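Local structure of integron cassette protein (Vibrio cholerae, 3FY6) at residues M9-R20 with H24-M36. The protein is of unknown function, a protein with a novel fold encoded by a mobile integron gene cassette. Sequence-based numbering, arbitrary orientation.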
HETATM    1  N   MSE A   9      -4.866  21.296  20.477  1.00 36.06           N
HETATM    2  CA  MSE A   9      -4.834  21.140  19.021  1.00 36.61           C
HETATM    3  C   MSE A   9      -3.419  21.342  18.482  1.00 38.56           C
HETATM    4  O   MSE A   9      -2.754  22.325  18.812  1.00 42.13           O
HETATM    5  CB  MSE A   9      -5.788  22.131  18.357  1.00 39.97           C
HETATM    6  CG  MSE A   9      -5.674  22.202  16.835  1.00 43.11           C
HETATM    7 SE   MSE A   9      -4.336  23.467  16.177  0.58 82.39          SE
HETATM    8  CE  MSE A   9      -4.491  23.144  14.259  1.00 32.53           C
ATOM      9  N   THR A  10      -2.939  20.416  17.659  1.00 32.16           N
ATOM     10  CA  THR A  10      -1.602  20.587  17.102  1.00 28.78           C
ATOM     11  C   THR A  10      -1.512  20.214  15.635  1.00 25.59           C
ATOM     12  O   THR A  10      -2.384  19.536  15.088  1.00 31.89           O
ATOM     13  CB  THR A  10      -0.529  19.828  17.907  1.00 37.26           C
ATOM     14  OG1 THR A  10      -0.509  18.452  17.516  1.00 47.52           O
ATOM     15  CG2 THR A  10      -0.831  19.923  19.386  1.00 43.68           C
ATOM     16  N   GLU A  11      -0.445  20.674  15.002  1.00 22.22           N
ATOM     17  CA  GLU A  11      -0.289  20.528  13.568  1.00 27.76           C
ATOM     18  C   GLU A  11       1.048  19.874  13.290  1.00 24.71           C
ATOM     19  O   GLU A  11       2.066  20.264  13.848  1.00 25.02           O
ATOM     20  CB  GLU A  11      -0.353  21.898  12.903  1.00 38.71           C
ATOM     21  CG  GLU A  11      -0.811  21.878  11.462  1.00 46.23           C
ATOM     22  CD  GLU A  11      -1.212  23.262  10.969  1.00 55.97           C
ATOM     23  OE1 GLU A  11      -0.338  24.152  10.916  1.00 48.82           O
ATOM     24  OE2 GLU A  11      -2.401  23.457  10.634  1.00 61.29           O
ATOM     25  N   VAL A  12       1.039  18.862  12.437  1.00 21.76           N
ATOM     26  CA  VAL A  12       2.263  18.189  12.055  1.00 19.74           C
ATOM     27  C   VAL A  12       2.465  18.371  10.548  1.00 22.57           C
ATOM     28  O   VAL A  12       1.570  18.082   9.763  1.00 18.64           O
ATOM     29  CB  VAL A  12       2.182  16.686  12.400  1.00 18.78           C
ATOM     30  CG1 VAL A  12       3.506  16.004  12.120  1.00 15.64           C
ATOM     31  CG2 VAL A  12       1.790  16.508  13.867  1.00 19.99           C
ATOM     32  N   ASN A  13       3.628  18.872  10.150  1.00 14.01           N
ATOM     33  CA  ASN A  13       3.939  19.001   8.736  1.00 21.72           C
ATOM     34  C   ASN A  13       4.793  17.825   8.291  1.00 19.69           C
ATOM     35  O   ASN A  13       5.868  17.603   8.822  1.00 18.76           O
ATOM     36  CB  ASN A  13       4.649  20.332   8.448  1.00 25.28           C
ATOM     37  CG  ASN A  13       3.676  21.499   8.334  1.00 27.81           C
ATOM     38  OD1 ASN A  13       2.641  21.524   8.992  1.00 30.52           O
ATOM     39  ND2 ASN A  13       4.000  22.460   7.479  1.00 28.79           N
ATOM     40  N   LEU A  14       4.301  17.068   7.318  1.00 15.69           N
ATOM     41  CA  LEU A  14       5.001  15.873   6.857  1.00 19.81           C
ATOM     42  C   LEU A  14       5.523  16.072   5.432  1.00 22.30           C
ATOM     43  O   LEU A  14       4.875  16.713   4.617  1.00 21.16           O
ATOM     44  CB  LEU A  14       4.064  14.662   6.921  1.00 18.48           C
ATOM     45  CG  LEU A  14       3.554  14.287   8.317  1.00 19.46           C
ATOM     46  CD1 LEU A  14       2.545  13.146   8.233  1.00 19.51           C
ATOM     47  CD2 LEU A  14       4.723  13.903   9.220  1.00 17.75           C
ATOM     48  N   ASN A  15       6.691  15.516   5.132  1.00 17.26           N
ATOM     49  CA  ASN A  15       7.318  15.753   3.839  1.00 15.51           C
ATOM     50  C   ASN A  15       7.329  14.491   2.981  1.00 18.96           C
ATOM     51  O   ASN A  15       8.098  13.560   3.234  1.00 13.95           O
ATOM     52  CB  ASN A  15       8.737  16.286   4.037  1.00 16.41           C
ATOM     53  CG  ASN A  15       8.791  17.428   5.049  1.00 24.47           C
ATOM     54  OD1 ASN A  15       9.501  17.353   6.048  1.00 36.09           O
ATOM     55  ND2 ASN A  15       8.020  18.474   4.801  1.00 23.09           N
ATOM     56  N   ILE A  16       6.466  14.461   1.974  1.00 12.55           N
ATOM     57  CA  ILE A  16       6.302  13.260   1.158  1.00 18.41           C
ATOM     58  C   ILE A  16       6.875  13.457  -0.246  1.00 17.93           C
ATOM     59  O   ILE A  16       6.425  14.328  -0.987  1.00 17.63           O
ATOM     60  CB  ILE A  16       4.811  12.877   1.035  1.00 15.72           C
ATOM     61  CG1 ILE A  16       4.181  12.727   2.431  1.00 20.83           C
ATOM     62  CG2 ILE A  16       4.649  11.600   0.201  1.00 17.27           C
ATOM     63  CD1 ILE A  16       4.617  11.472   3.170  1.00 17.21           C
ATOM     64  N   TYR A  17       7.848  12.636  -0.625  1.00 15.84           N
ATOM     65  CA  TYR A  17       8.478  12.807  -1.931  1.00 18.95           C
ATOM     66  C   TYR A  17       7.549  12.409  -3.068  1.00 19.70           C
ATOM     67  O   TYR A  17       6.980  11.318  -3.062  1.00 17.88           O
ATOM     68  CB  TYR A  17       9.799  12.043  -2.047  1.00 15.91           C
ATOM     69  CG  TYR A  17      10.466  12.337  -3.367  1.00 18.52           C
ATOM     70  CD1 TYR A  17      11.203  13.506  -3.545  1.00 14.63           C
ATOM     71  CD2 TYR A  17      10.309  11.482  -4.455  1.00 15.65           C
ATOM     72  CE1 TYR A  17      11.786  13.808  -4.765  1.00 18.86           C
ATOM     73  CE2 TYR A  17      10.898  11.772  -5.694  1.00 19.13           C
ATOM     74  CZ  TYR A  17      11.631  12.937  -5.833  1.00 17.53           C
ATOM     75  OH  TYR A  17      12.213  13.234  -7.035  1.00 23.26           O
ATOM     76  N   SER A  18       7.412  13.297  -4.048  1.00 16.86           N
ATOM     77  CA  SER A  18       6.545  13.077  -5.198  1.00 14.31           C
ATOM     78  C   SER A  18       7.332  13.090  -6.501  1.00 21.65           C
ATOM     79  O   SER A  18       7.869  14.124  -6.894  1.00 21.84           O
ATOM     80  CB  SER A  18       5.475  14.169  -5.272  1.00 19.99           C
ATOM     81  OG  SER A  18       4.900  14.215  -6.575  1.00 22.09           O
ATOM     82  N   PRO A  19       7.378  11.947  -7.192  1.00 22.68           N
ATOM     83  CA  PRO A  19       8.053  11.860  -8.490  1.00 19.63           C
ATOM     84  C   PRO A  19       7.356  12.740  -9.518  1.00 25.31           C
ATOM     85  O   PRO A  19       7.948  13.097 -10.532  1.00 22.74           O
ATOM     86  CB  PRO A  19       7.883  10.389  -8.882  1.00 21.82           C
ATOM     87  CG  PRO A  19       7.595   9.674  -7.600  1.00 28.22           C
ATOM     88  CD  PRO A  19       6.832  10.652  -6.758  1.00 25.61           C
ATOM     89  N   ARG A  20       6.100  13.079  -9.258  1.00 26.10           N
ATOM     90  CA  ARG A  20       5.337  13.891 -10.189  1.00 27.06           C
ATOM     91  C   ARG A  20       5.794  15.354 -10.160  1.00 28.20           C
ATOM     92  O   ARG A  20       5.761  16.041 -11.182  1.00 26.71           O
ATOM     93  CB  ARG A  20       3.839  13.789  -9.894  1.00 26.64           C
ATOM     94  CG  ARG A  20       2.983  14.613 -10.855  1.00 34.42           C
ATOM     95  CD  ARG A  20       1.488  14.442 -10.608  1.00 38.37           C
ATOM     96  NE  ARG A  20       0.710  15.140 -11.629  1.00 46.61           N
ATOM     97  CZ  ARG A  20      -0.538  15.573 -11.465  1.00 55.29           C
ATOM     98  NH1 ARG A  20      -1.163  15.388 -10.311  1.00 56.75           N
ATOM     99  NH2 ARG A  20      -1.159  16.202 -12.458  1.00 53.60           N
ATOM    100  N   HIS A  24       9.659  17.040  -2.244  1.00 14.32           N
ATOM    101  CA  HIS A  24       8.841  16.629  -1.108  1.00 18.85           C
ATOM    102  C   HIS A  24       7.636  17.554  -0.990  1.00 24.12           C
ATOM    103  O   HIS A  24       7.787  18.766  -0.801  1.00 22.61           O
ATOM    104  CB  HIS A  24       9.661  16.652   0.188  1.00 18.07           C
ATOM    105  CG  HIS A  24      10.669  15.549   0.269  1.00 26.39           C
ATOM    106  ND1 HIS A  24      11.902  15.623  -0.344  1.00 27.83           N
ATOM    107  CD2 HIS A  24      10.618  14.335   0.867  1.00 28.67           C
ATOM    108  CE1 HIS A  24      12.567  14.502  -0.127  1.00 28.78           C
ATOM    109  NE2 HIS A  24      11.811  13.704   0.607  1.00 29.99           N
ATOM    110  N   GLU A  25       6.444  16.985  -1.131  1.00 17.17           N
ATOM    111  CA  GLU A  25       5.208  17.733  -0.932  1.00 15.63           C
ATOM    112  C   GLU A  25       4.850  17.767   0.556  1.00 22.75           C
ATOM    113  O   GLU A  25       5.033  16.781   1.278  1.00 19.15           O
ATOM    114  CB  GLU A  25       4.071  17.107  -1.731  1.00 23.52           C
ATOM    115  CG  GLU A  25       4.296  17.123  -3.238  1.00 31.74           C
ATOM    116  CD  GLU A  25       4.077  18.502  -3.840  1.00 39.62           C
ATOM    117  OE1 GLU A  25       2.928  18.983  -3.810  1.00 46.48           O
ATOM    118  OE2 GLU A  25       5.046  19.101  -4.350  1.00 42.51           O
ATOM    119  N   THR A  26       4.347  18.906   1.015  1.00 18.80           N
ATOM    120  CA  THR A  26       4.013  19.063   2.424  1.00 19.72           C
ATOM    121  C   THR A  26       2.585  18.598   2.668  1.00 19.75           C
ATOM    122  O   THR A  26       1.641  19.138   2.099  1.00 21.67           O
ATOM    123  CB  THR A  26       4.179  20.531   2.892  1.00 23.92           C
ATOM    124  OG1 THR A  26       5.519  20.977   2.631  1.00 21.10           O
ATOM    125  CG2 THR A  26       3.879  20.663   4.390  1.00 20.40           C
ATOM    126  N   TYR A  27       2.429  17.566   3.485  1.00 17.42           N
ATOM    127  CA  TYR A  27       1.101  17.156   3.920  1.00 19.31           C
ATOM    128  C   TYR A  27       0.906  17.692   5.325  1.00 21.57           C
ATOM    129  O   TYR A  27       1.706  17.412   6.215  1.00 25.08           O
ATOM    130  CB  TYR A  27       0.977  15.639   3.915  1.00 21.92           C
ATOM    131  CG  TYR A  27       0.782  15.061   2.535  1.00 24.93           C
ATOM    132  CD1 TYR A  27       1.774  15.174   1.568  1.00 22.77           C
ATOM    133  CD2 TYR A  27      -0.396  14.402   2.197  1.00 21.07           C
ATOM    134  CE1 TYR A  27       1.598  14.646   0.301  1.00 25.44           C
ATOM    135  CE2 TYR A  27      -0.584  13.868   0.929  1.00 25.51           C
ATOM    136  CZ  TYR A  27       0.414  13.992  -0.014  1.00 26.51           C
ATOM    137  OH  TYR A  27       0.226  13.479  -1.275  1.00 33.10           O
ATOM    138  N   ILE A  28      -0.140  18.483   5.525  1.00 23.62           N
ATOM    139  CA  ILE A  28      -0.360  19.092   6.832  1.00 24.11           C
ATOM    140  C   ILE A  28      -1.412  18.311   7.605  1.00 23.96           C
ATOM    141  O   ILE A  28      -2.560  18.199   7.181  1.00 26.08           O
ATOM    142  CB  ILE A  28      -0.765  20.573   6.716  1.00 23.64           C
ATOM    143  CG1 ILE A  28       0.228  21.321   5.829  1.00 24.45           C
ATOM    144  CG2 ILE A  28      -0.814  21.226   8.099  1.00 24.31           C
ATOM    145  CD1 ILE A  28      -0.160  22.758   5.551  1.00 27.05           C
ATOM    146  N   VAL A  29      -0.999  17.743   8.729  1.00 19.02           N
ATOM    147  CA  VAL A  29      -1.911  17.010   9.588  1.00 15.29           C
ATOM    148  C   VAL A  29      -2.366  17.889  10.745  1.00 25.17           C
ATOM    149  O   VAL A  29      -1.555  18.328  11.553  1.00 23.55           O
ATOM    150  CB  VAL A  29      -1.239  15.760  10.169  1.00 25.75           C
ATOM    151  CG1 VAL A  29      -2.258  14.930  10.943  1.00 27.48           C
ATOM    152  CG2 VAL A  29      -0.613  14.926   9.055  1.00 27.58           C
ATOM    153  N   GLU A  30      -3.665  18.153  10.819  1.00 27.52           N
ATOM    154  CA  GLU A  30      -4.213  18.908  11.938  1.00 28.31           C
ATOM    155  C   GLU A  30      -4.897  17.960  12.914  1.00 25.38           C
ATOM    156  O   GLU A  30      -5.878  17.303  12.563  1.00 28.54           O
ATOM    157  CB  GLU A  30      -5.221  19.950  11.452  1.00 33.69           C
ATOM    158  CG  GLU A  30      -4.637  21.300  11.114  1.00 50.40           C
ATOM    159  CD  GLU A  30      -5.684  22.405  11.157  1.00 66.98           C
ATOM    160  OE1 GLU A  30      -6.732  22.209  11.816  1.00 68.09           O
ATOM    161  OE2 GLU A  30      -5.456  23.470  10.541  1.00 71.09           O
ATOM    162  N   LEU A  31      -4.380  17.893  14.136  1.00 21.38           N
ATOM    163  CA  LEU A  31      -4.961  17.034  15.163  1.00 22.98           C
ATOM    164  C   LEU A  31      -5.801  17.861  16.118  1.00 25.27           C
ATOM    165  O   LEU A  31      -5.312  18.814  16.708  1.00 22.84           O
ATOM    166  CB  LEU A  31      -3.861  16.325  15.955  1.00 19.12           C
ATOM    167  CG  LEU A  31      -2.839  15.561  15.124  1.00 18.76           C
ATOM    168  CD1 LEU A  31      -1.754  14.988  16.008  1.00 19.08           C
ATOM    169  CD2 LEU A  31      -3.540  14.464  14.358  1.00 18.28           C
ATOM    170  N   HIS A  32      -7.066  17.487  16.263  1.00 25.76           N
ATOM    171  CA  HIS A  32      -7.947  18.083  17.251  1.00 23.69           C
ATOM    172  C   HIS A  32      -8.533  16.943  18.057  1.00 24.27           C
ATOM    173  O   HIS A  32      -8.450  15.780  17.658  1.00 21.92           O
ATOM    174  CB  HIS A  32      -9.098  18.847  16.583  1.00 31.78           C
ATOM    175  CG  HIS A  32      -8.660  19.995  15.733  1.00 41.79           C
ATOM    176  ND1 HIS A  32      -8.694  21.302  16.175  1.00 47.24           N
ATOM    177  CD2 HIS A  32      -8.187  20.038  14.465  1.00 43.49           C
ATOM    178  CE1 HIS A  32      -8.259  22.100  15.216  1.00 49.12           C
ATOM    179  NE2 HIS A  32      -7.944  21.358  14.168  1.00 46.39           N
ATOM    180  N   LYS A  33      -9.139  17.279  19.188  1.00 23.62           N
ATOM    181  CA  LYS A  33      -9.774  16.291  20.044  1.00 27.98           C
ATOM    182  C   LYS A  33     -10.878  15.525  19.305  1.00 26.53           C
ATOM    183  O   LYS A  33     -10.960  14.304  19.400  1.00 32.22           O
ATOM    184  CB  LYS A  33     -10.326  16.976  21.299  1.00 40.55           C
ATOM    185  CG  LYS A  33     -11.460  16.240  22.003  1.00 57.32           C
ATOM    186  CD  LYS A  33     -10.967  15.045  22.804  1.00 66.91           C
ATOM    187  CE  LYS A  33     -11.816  14.851  24.057  1.00 73.25           C
ATOM    188  NZ  LYS A  33     -13.263  15.116  23.798  1.00 73.71           N
ATOM    189  N   ASP A  34     -11.697  16.245  18.547  1.00 24.44           N
ATOM    190  CA  ASP A  34     -12.873  15.665  17.914  1.00 32.93           C
ATOM    191  C   ASP A  34     -12.660  15.160  16.489  1.00 28.78           C
ATOM    192  O   ASP A  34     -13.478  14.416  15.977  1.00 27.96           O
ATOM    193  CB  ASP A  34     -14.019  16.677  17.920  1.00 44.79           C
ATOM    194  CG  ASP A  34     -14.490  17.013  19.318  1.00 54.51           C
ATOM    195  OD1 ASP A  34     -14.371  16.137  20.207  1.00 54.99           O
ATOM    196  OD2 ASP A  34     -14.977  18.149  19.523  1.00 55.93           O
ATOM    197  N   TYR A  35     -11.571  15.558  15.846  1.00 27.28           N
ATOM    198  CA  TYR A  35     -11.354  15.156  14.464  1.00 23.84           C
ATOM    199  C   TYR A  35      -9.909  15.378  14.055  1.00 23.96           C
ATOM    200  O   TYR A  35      -9.173  16.114  14.710  1.00 23.32           O
ATOM    201  CB  TYR A  35     -12.267  15.959  13.535  1.00 23.68           C
ATOM    202  CG  TYR A  35     -11.902  17.432  13.465  1.00 27.94           C
ATOM    203  CD1 TYR A  35     -12.552  18.370  14.261  1.00 33.25           C
ATOM    204  CD2 TYR A  35     -10.898  17.881  12.615  1.00 36.71           C
ATOM    205  CE1 TYR A  35     -12.221  19.721  14.200  1.00 39.45           C
ATOM    206  CE2 TYR A  35     -10.560  19.230  12.545  1.00 40.07           C
ATOM    207  CZ  TYR A  35     -11.226  20.142  13.340  1.00 45.27           C
ATOM    208  OH  TYR A  35     -10.893  21.476  13.277  1.00 49.72           O
HETATM  209  N   MSE A  36      -9.507  14.741  12.962  1.00 22.56           N
HETATM  210  CA  MSE A  36      -8.198  15.003  12.375  1.00 27.76           C
HETATM  211  C   MSE A  36      -8.388  15.369  10.910  1.00 25.80           C
HETATM  212  O   MSE A  36      -9.258  14.816  10.242  1.00 23.93           O
HETATM  213  CB  MSE A  36      -7.288  13.775  12.488  1.00 21.51           C
HETATM  214  CG  MSE A  36      -6.003  13.871  11.664  1.00 25.95           C
HETATM  215 SE   MSE A  36      -5.010  12.170  11.618  0.78 27.53          SE
HETATM  216  CE  MSE A  36      -6.499  10.980  11.692  1.00 11.44           C
TER
HETATM  217  O   HOH W   1       7.631  19.355   2.236  1.00 42.27           O
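Tyr17 and His24 meet in a T-shaped aromatic pair at one end of an antiparallel strand pair, the tyrosine edge turned to the histidine face with ring planes at 69°. With CG anti to the backbone N (chi1 -175°), Tyr17 also lays its CB over that imidazole face, 3.9 Å from the ring centroid, a CH-pi contact. On the same face of the sheet, one water ties the strands together: it accepts from Asn15 ND2 (2.7 Å), donates to His24 O and hydrogen-bonds Thr26 OG1. Further along, Glu11 CG packs against Ile28 CG2 at 3.4 Å. Its carboxylate then comes beside that of Glu30, OE2 to OE2 at 3.1 Å; this like-charge approach, which is not a hydrogen bond, would probably raise the pKa of one of the two acids. Glu30 OE1 is engaged by His32 NE2 at 2.8 Å, a nearly straight bond (172°) that lies in the imidazole plane and enters on the anti side of the carboxylate, tilted somewhat out of the carboxylate plane. The selenomethionine Met9 runs alongside His32.

The other face is mostly apolar: Leu14 CD1 touches Val29 CG2 (3.7 Å), and Ile16 CG1 reaches Tyr27 CD1 (3.5 Å). Leu14 and Val29 both rest on Phe81 of helix 77-89, while Ile16 packs on Ala106 of helix 95-114; Tyr27 OH is hydrogen-bonded to Asp69. Between the two faces, Thr10/Leu31, Val12/Val29, Leu14/Tyr27 and Ile16/Glu25 are hydrogen-bonded pairs, each with two backbone bonds, separated by non-hydrogen-bonded pairs such as Asn13/Ile28. Strand 23-31 continues the sheet through backbone bonds to strand 35-40. The arrangement is a beta hairpin that forms one border of a five-stranded antiparallel meander, backed on its mostly apolar face by helices.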